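Adherence and virulence protein A (Streptococcus pneumoniae, PDB 6PON) probably binds fibronectin and so takes part in the adherence and virulence of the pneumococcus. Local coordinates at residues I91-V94 with E95-R98; F182-L185 with Q186-L190; K218-A221 with F222-F226. One frame throughout, in Å; residues are numbered along the deposited sequence.

Overall arrangement
The three contacts follow one another along the chain, all inside the range of the NFACT N-terminal and middle domains. Contact 1 is the hairpin turn between strands 87-93 and 99-107 of an antiparallel sheet. Contact 2 is the C-terminal end of helix 178-187, and contact 3 that of helix 204-225. The centre of contact 1 lies about 25 Å from that of contact 2 and about 36 Å from that of contact 3. The centres of contacts 2 and 3 are about 18 Å apart, and their nearest atoms about 6 Å. Both helix ends lie at the interface of the two-chain assembly, whereas contact 1 stays within its own chain.

Contact 1: residues I91-V94 with E95-R98; sequences IEQV and ENDR
V94 and D97 are the first and last residues of a type II' beta turn, the tip of the hairpin between strands 87-93 and 99-107. D97 N donates to V94 O over 3.0 Å. E95 and N96 take the middle places, E95 with a positive phi. The Q93 side chain, from the last residue of its strand, makes the side-chain hydrogen bond across the turn. Its CG stands anti to the backbone N (chi1 180°) and the chain runs on extended, which carries the amide over the turn. Q93 NE2 donates to D97 O at 3.0 Å. The N-H aims almost straight at the oxygen (172°), which lies in the Q93 amide plane. On the way, Q93 CG passes 3.4 Å from E95 O. The N96 amide crosses that of Q93 with the planes 46° apart. Water 1 bridges the backbone, donating to Q93 O and, at 2.6 Å, to E95 O. Water 2 sits between Q93 OE1 and N96 OD1. At the end of the turn, D97 OD1 accepts from R98 N at 2.7 Å, on its anti side but with the donor well out of the carboxylate plane. The polar ends also bind outward: E95 OE2 to N172 ND2, N96 ND2 to Q200 O, and Q93 NE2 to G5 O. Q93 and N96 rest on H9 of helix 5-19, while V94 packs on I99 and E101 of strand 99-107.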
loop_
_atom_site.group_PDB
_atom_site.type_symbol
_atom_site.label_atom_id
_atom_site.label_comp_id
_atom_site.label_asym_id
_atom_site.label_seq_id
_atom_site.Cartn_x
_atom_site.Cartn_y
_atom_site.Cartn_z
ATOM N N ILE B 91 -3.751 -21.984 -27.496
ATOM C CA ILE B 91 -2.517 -22.094 -26.725
ATOM C C ILE B 91 -2.796 -21.527 -25.343
ATOM O O ILE B 91 -3.096 -20.336 -25.207
ATOM C CB ILE B 91 -1.335 -21.362 -27.385
ATOM C CG1 ILE B 91 -1.020 -21.953 -28.757
ATOM C CG2 ILE B 91 -0.093 -21.431 -26.499
ATOM C CD1 ILE B 91 -0.016 -21.144 -29.524
ATOM N N GLU B 92 -2.682 -22.369 -24.317
ATOM C CA GLU B 92 -3.235 -22.033 -23.013
ATOM C C GLU B 92 -2.267 -22.421 -21.910
ATOM O O GLU B 92 -1.749 -23.545 -21.893
ATOM C CB GLU B 92 -4.593 -22.729 -22.781
ATOM C CG GLU B 92 -5.679 -22.447 -23.834
ATOM C CD GLU B 92 -6.099 -20.981 -23.890
ATOM O OE1 GLU B 92 -5.774 -20.222 -22.946
ATOM O OE2 GLU B 92 -6.741 -20.576 -24.884
ATOM N N GLN B 93 -2.039 -21.487 -20.991
ATOM C CA GLN B 93 -1.405 -21.806 -19.721
ATOM C C GLN B 93 -2.443 -22.408 -18.781
ATOM O O GLN B 93 -3.593 -21.960 -18.739
ATOM C CB GLN B 93 -0.799 -20.543 -19.107
ATOM C CG GLN B 93 -0.112 -20.736 -17.781
ATOM C CD GLN B 93 0.441 -19.438 -17.240
ATOM O OE1 GLN B 93 0.096 -18.351 -17.718
ATOM N NE2 GLN B 93 1.320 -19.541 -16.252
ATOM N N VAL B 94 -2.042 -23.427 -18.027
ATOM C CA VAL B 94 -2.891 -23.942 -16.956
ATOM C C VAL B 94 -2.734 -23.022 -15.754
ATOM O O VAL B 94 -1.685 -23.015 -15.106
ATOM C CB VAL B 94 -2.537 -25.384 -16.581
ATOM C CG1 VAL B 94 -3.512 -25.880 -15.527
ATOM C CG2 VAL B 94 -2.552 -26.280 -17.801
ATOM N N GLU B 95 -3.771 -22.249 -15.451
ATOM C CA GLU B 95 -3.787 -21.399 -14.250
ATOM C C GLU B 95 -2.564 -20.482 -14.318
ATOM O O GLU B 95 -2.340 -19.847 -15.362
ATOM C CB GLU B 95 -3.878 -22.295 -13.016
ATOM C CG GLU B 95 -5.281 -22.750 -12.665
ATOM C CD GLU B 95 -6.293 -21.587 -12.588
ATOM O OE1 GLU B 95 -7.267 -21.592 -13.381
ATOM O OE2 GLU B 95 -6.124 -20.676 -11.742
ATOM N N ASN B 96 -1.750 -20.388 -13.264
ATOM C CA ASN B 96 -0.469 -19.696 -13.320
ATOM C C ASN B 96 0.673 -20.666 -13.063
ATOM O O ASN B 96 1.744 -20.269 -12.609
ATOM C CB ASN B 96 -0.405 -18.536 -12.328
ATOM C CG ASN B 96 0.644 -17.494 -12.710
ATOM O OD1 ASN B 96 0.668 -17.013 -13.841
ATOM N ND2 ASN B 96 1.516 -17.141 -11.760
ATOM N N ASP B 97 0.452 -21.946 -13.352
ATOM C CA ASP B 97 1.494 -22.943 -13.185
ATOM C C ASP B 97 2.380 -22.967 -14.431
ATOM O O ASP B 97 2.096 -22.313 -15.435
ATOM C CB ASP B 97 0.867 -24.309 -12.921
ATOM C CG ASP B 97 1.798 -25.258 -12.177
ATOM O OD1 ASP B 97 3.022 -24.992 -12.067
ATOM O OD2 ASP B 97 1.288 -26.298 -11.710
ATOM N N ARG B 98 3.475 -23.722 -14.355
ATOM C CA ARG B 98 4.436 -23.822 -15.455
ATOM C C ARG B 98 4.074 -24.978 -16.392
ATOM O O ARG B 98 4.824 -25.937 -16.575
ATOM C CB ARG B 98 5.853 -23.970 -14.906
ATOM C CG ARG B 98 6.425 -22.698 -14.205
ATOM C CD ARG B 98 7.578 -23.048 -13.262
ATOM N NE ARG B 98 7.101 -24.115 -12.392
ATOM C CZ ARG B 98 7.872 -24.995 -11.764
ATOM N NH1 ARG B 98 9.193 -24.960 -11.908
ATOM N NH2 ARG B 98 7.307 -25.943 -11.026
HETATM O O HOH W 1 -4.042 -19.128 -17.211
HETATM O O HOH W 2 -1.369 -16.811 -15.441
#

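Contact 2: residues F182-L185 with Q186-L190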
loop_
_atom_site.group_PDB
_atom_site.type_symbol
_atom_site.label_atom_id
_atom_site.label_comp_id
_atom_site.label_asym_id
_atom_site.label_seq_id
_atom_site.Cartn_x
_atom_site.Cartn_y
_atom_site.Cartn_z
ATOM N N PHE B 182 -7.320 -8.866 -0.001
ATOM C CA PHE B 182 -7.221 -7.888 1.080
ATOM C C PHE B 182 -6.890 -8.575 2.401
ATOM O O PHE B 182 -5.949 -8.187 3.102
ATOM C CB PHE B 182 -8.539 -7.106 1.171
ATOM C CG PHE B 182 -8.467 -5.861 2.004
ATOM C CD1 PHE B 182 -8.592 -5.926 3.388
ATOM C CD2 PHE B 182 -8.316 -4.620 1.405
ATOM C CE1 PHE B 182 -8.548 -4.778 4.164
ATOM C CE2 PHE B 182 -8.258 -3.466 2.169
ATOM C CZ PHE B 182 -8.377 -3.546 3.553
ATOM N N GLU B 183 -7.654 -9.612 2.742
ATOM C CA GLU B 183 -7.389 -10.416 3.934
ATOM C C GLU B 183 -5.941 -10.887 3.975
ATOM O O GLU B 183 -5.262 -10.762 5.005
ATOM C CB GLU B 183 -8.352 -11.609 3.957
ATOM C CG GLU B 183 -7.949 -12.784 4.845
ATOM C CD GLU B 183 -8.822 -14.028 4.605
ATOM O OE1 GLU B 183 -8.508 -15.089 5.203
ATOM O OE2 GLU B 183 -9.816 -13.943 3.830
ATOM N N ILE B 184 -5.456 -11.436 2.857
ATOM C CA ILE B 184 -4.073 -11.902 2.781
ATOM C C ILE B 184 -3.103 -10.759 3.041
ATOM O O ILE B 184 -2.099 -10.928 3.738
ATOM C CB ILE B 184 -3.802 -12.559 1.414
ATOM C CG1 ILE B 184 -4.568 -13.877 1.296
ATOM C CG2 ILE B 184 -2.327 -12.794 1.228
ATOM C CD1 ILE B 184 -4.433 -14.531 -0.048
ATOM N N LEU B 185 -3.363 -9.593 2.460
ATOM C CA LEU B 185 -2.428 -8.490 2.612
ATOM C C LEU B 185 -2.553 -7.814 3.972
ATOM O O LEU B 185 -1.590 -7.194 4.431
ATOM C CB LEU B 185 -2.634 -7.465 1.501
ATOM C CG LEU B 185 -2.431 -7.949 0.077
ATOM C CD1 LEU B 185 -2.974 -6.903 -0.875
ATOM C CD2 LEU B 185 -0.945 -8.257 -0.217
ATOM N N GLN B 186 -3.709 -7.943 4.626
ATOM C CA GLN B 186 -3.887 -7.380 5.956
ATOM C C GLN B 186 -3.209 -8.219 7.024
ATOM O O GLN B 186 -2.717 -7.677 8.019
ATOM C CB GLN B 186 -5.373 -7.259 6.274
ATOM C CG GLN B 186 -5.682 -6.622 7.627
ATOM C CD GLN B 186 -7.057 -6.007 7.622
ATOM O OE1 GLN B 186 -8.000 -6.634 7.164
ATOM N NE2 GLN B 186 -7.179 -4.781 8.089
ATOM N N THR B 187 -3.188 -9.533 6.844
ATOM C CA THR B 187 -2.814 -10.452 7.907
ATOM C C THR B 187 -1.564 -11.278 7.625
ATOM O O THR B 187 -0.852 -11.618 8.574
ATOM C CB THR B 187 -3.964 -11.422 8.205
ATOM O OG1 THR B 187 -4.148 -12.292 7.083
ATOM C CG2 THR B 187 -5.268 -10.653 8.502
ATOM N N GLN B 188 -1.277 -11.625 6.373
ATOM C CA GLN B 188 -0.181 -12.547 6.107
ATOM C C GLN B 188 1.150 -11.812 6.040
ATOM O O GLN B 188 1.217 -10.616 5.745
ATOM C CB GLN B 188 -0.412 -13.319 4.806
ATOM C CG GLN B 188 -1.569 -14.288 4.871
ATOM C CD GLN B 188 -1.263 -15.483 5.749
ATOM O OE1 GLN B 188 -0.254 -16.171 5.562
ATOM N NE2 GLN B 188 -2.128 -15.736 6.712
ATOM N N GLU B 189 2.218 -12.543 6.341
ATOM C CA GLU B 189 3.563 -12.007 6.204
ATOM C C GLU B 189 3.919 -12.007 4.724
ATOM O O GLU B 189 3.880 -13.051 4.063
ATOM C CB GLU B 189 4.559 -12.833 7.014
ATOM C CG GLU B 189 5.539 -12.000 7.829
ATOM C CD GLU B 189 6.278 -12.830 8.872
ATOM O OE1 GLU B 189 5.603 -13.468 9.713
ATOM O OE2 GLU B 189 7.532 -12.856 8.844
ATOM N N LEU B 190 4.227 -10.835 4.195
ATOM C CA LEU B 190 4.505 -10.710 2.774
ATOM C C LEU B 190 5.986 -10.820 2.474
ATOM O O LEU B 190 6.518 -10.070 1.653
ATOM C CB LEU B 190 3.926 -9.399 2.271
ATOM C CG LEU B 190 2.483 -9.248 2.787
ATOM C CD1 LEU B 190 1.872 -7.908 2.364
ATOM C CD2 LEU B 190 1.592 -10.440 2.350
HETATM O O HOH W 3 0.684 -7.927 6.642
#
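F182 and Q186 both hold CG anti to the backbone N (chi1 -166° and -178°), and this brings ring and amide together one helical turn apart. The site is the C-terminal end of helix 178-187, where Q188 is the first residue to leave helical geometry. Q186 OE1 comes to the edge of the F182 ring, near its plane, and lies 3.6 Å from F182 CE1. The amide stands nearly upright against the ring. The slightly positive ring edge probably suits the oxygen. At the other end of the amide, Q186 NE2 bonds to E211 of the second subunit.

T187 grips the last turn twice. With chi1 at 68°, its OG1 is flanked by its own N and C and turns back to donate to E183 O at 2.8 Å. The hydroxyl comes from above the carbonyl plane, not on a lone pair. T187 N donates to the same oxygen from the opposite face of that plane. The backbone series closes with Q188 N on I184 O at 2.8 Å. The side chain of Q188 lies obliquely across I184, its CG 4.0 Å from I184 CG2.

Past the helix the chain folds back. L190 CD1 meets L185 CD2 at 3.8 Å, the two side chains crossing at about a right angle. L185 also packs on L219 of the second subunit, and L190 on K218 of that subunit. L185 O, in the last turn of the helix, accepts from K218 NZ of the second subunit. Water 3 spans the turn, donating to L185 O at 3.3 Å and to Q188 O at 2.9 Å.

Contact 3: residues K218-A221 with F222-F226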
loop_
_atom_site.group_PDB
_atom_site.type_symbol
_atom_site.label_atom_id
_atom_site.label_comp_id
_atom_site.label_asym_id
_atom_site.label_seq_id
_atom_site.Cartn_x
_atom_site.Cartn_y
_atom_site.Cartn_z
ATOM N N LYS B 218 3.976 0.282 1.092
ATOM C CA LYS B 218 3.593 0.531 2.473
ATOM C C LYS B 218 4.186 1.844 2.980
ATOM O O LYS B 218 3.482 2.672 3.568
ATOM C CB LYS B 218 4.050 -0.645 3.323
ATOM C CG LYS B 218 3.112 -0.999 4.420
ATOM C CD LYS B 218 3.289 -2.450 4.826
ATOM C CE LYS B 218 4.473 -2.632 5.746
ATOM N NZ LYS B 218 4.657 -4.068 6.067
ATOM N N LEU B 219 5.480 2.062 2.733
ATOM C CA LEU B 219 6.144 3.278 3.193
ATOM C C LEU B 219 5.569 4.509 2.516
ATOM O O LEU B 219 5.320 5.538 3.164
ATOM C CB LEU B 219 7.646 3.171 2.925
ATOM C CG LEU B 219 8.411 4.348 3.429
ATOM C CD1 LEU B 219 9.411 4.000 4.456
ATOM C CD2 LEU B 219 9.054 5.084 2.300
ATOM N N SER B 220 5.330 4.407 1.213
ATOM C CA SER B 220 4.799 5.522 0.443
ATOM C C SER B 220 3.393 5.880 0.898
ATOM O O SER B 220 3.032 7.059 0.975
ATOM C CB SER B 220 4.820 5.151 -1.042
ATOM O OG SER B 220 4.061 6.072 -1.805
ATOM N N ALA B 221 2.585 4.869 1.214
ATOM C CA ALA B 221 1.245 5.146 1.705
ATOM C C ALA B 221 1.307 5.814 3.062
ATOM O O ALA B 221 0.527 6.728 3.344
ATOM C CB ALA B 221 0.433 3.858 1.762
ATOM N N PHE B 222 2.245 5.381 3.907
ATOM C CA PHE B 222 2.387 5.972 5.232
ATOM C C PHE B 222 2.750 7.446 5.118
ATOM O O PHE B 222 2.133 8.302 5.766
ATOM C CB PHE B 222 3.445 5.204 6.039
ATOM C CG PHE B 222 3.564 5.652 7.494
ATOM C CD1 PHE B 222 4.204 6.842 7.828
ATOM C CD2 PHE B 222 3.049 4.872 8.523
ATOM C CE1 PHE B 222 4.319 7.240 9.145
ATOM C CE2 PHE B 222 3.165 5.262 9.839
ATOM C CZ PHE B 222 3.792 6.438 10.155
ATOM N N ARG B 223 3.737 7.756 4.269
ATOM C CA ARG B 223 4.151 9.139 4.056
ATOM C C ARG B 223 3.004 9.988 3.524
ATOM O O ARG B 223 2.772 11.106 3.996
ATOM C CB ARG B 223 5.338 9.185 3.095
ATOM C CG ARG B 223 6.605 8.632 3.677
ATOM C CD ARG B 223 6.949 9.342 4.992
ATOM N NE ARG B 223 8.342 9.124 5.390
ATOM C CZ ARG B 223 8.848 9.416 6.585
ATOM N NH1 ARG B 223 8.084 9.930 7.549
ATOM N NH2 ARG B 223 10.124 9.190 6.823
ATOM N N ASN B 224 2.274 9.477 2.538
ATOM C CA ASN B 224 1.187 10.264 1.965
ATOM C C ASN B 224 0.118 10.569 3.006
ATOM O O ASN B 224 -0.387 11.694 3.078
ATOM C CB ASN B 224 0.565 9.538 0.772
ATOM C CG ASN B 224 1.468 9.536 -0.451
ATOM O OD1 ASN B 224 2.485 10.242 -0.498
ATOM N ND2 ASN B 224 1.090 8.746 -1.461
ATOM N N PHE B 225 -0.233 9.572 3.819
ATOM C CA PHE B 225 -1.301 9.746 4.790
ATOM C C PHE B 225 -0.995 10.896 5.737
ATOM O O PHE B 225 -1.907 11.627 6.137
ATOM C CB PHE B 225 -1.515 8.429 5.551
ATOM C CG PHE B 225 -2.653 8.460 6.518
ATOM C CD1 PHE B 225 -3.945 8.242 6.087
ATOM C CD2 PHE B 225 -2.435 8.698 7.858
ATOM C CE1 PHE B 225 -5.014 8.267 6.986
ATOM C CE2 PHE B 225 -3.488 8.721 8.750
ATOM C CZ PHE B 225 -4.782 8.499 8.316
ATOM N N PHE B 226 0.279 11.091 6.072
ATOM C CA PHE B 226 0.718 12.142 6.984
ATOM C C PHE B 226 1.232 13.375 6.266
ATOM O O PHE B 226 1.801 14.265 6.911
ATOM C CB PHE B 226 1.803 11.617 7.920
ATOM C CG PHE B 226 1.288 10.630 8.909
ATOM C CD1 PHE B 226 0.574 11.060 10.021
ATOM C CD2 PHE B 226 1.455 9.282 8.704
ATOM C CE1 PHE B 226 0.076 10.175 10.912
ATOM C CE2 PHE B 226 0.964 8.377 9.603
ATOM C CZ PHE B 226 0.263 8.818 10.711
#
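The rings of F222 and F225, whose CB atoms lie close to the carbonyls of K218, L219 and A221, both meet the ring of F226. F226 CE2 sits over one face of F222, 3.4 Å above its plane and offset toward the rim. F225 approaches F226 edge to face, its CD2 3.8 Å above the centre of the F226 ring. F226 CZ lies in the F225 plane at that edge. F225 also stacks on F6 of the second subunit, and F222 meets F199 of that subunit with the planes at about 50°.

Behind the rings runs the last part of helix 204-225. F222 N bonds to K218 O at 3.0 Å, and R223, N224 and F225 continue the series to L219, S220 and A221. F226 is the first residue to leave helical geometry. N224 turns its amide back over the preceding turn: with CG anti to the carbonyl carbon (chi1 -72°), CG comes 3.3 Å from S220 O. R223 CG lies 3.4 Å from L219 O. Its chain bends at chi2 before running out to the guanidinium group.

The charged ends work across the dimer. R223 NH2 forms a salt bridge with D178 of the second subunit and a hydrogen bond to I176 O there. The K218 amino group also has its partner, L185, on the second subunit. The helix end therefore offers its partner both aromatic rings and cationic tips. This mix is consistent with an interface that joins aromatic packing to one salt bridge and hydrogen bonds to backbone carbonyls.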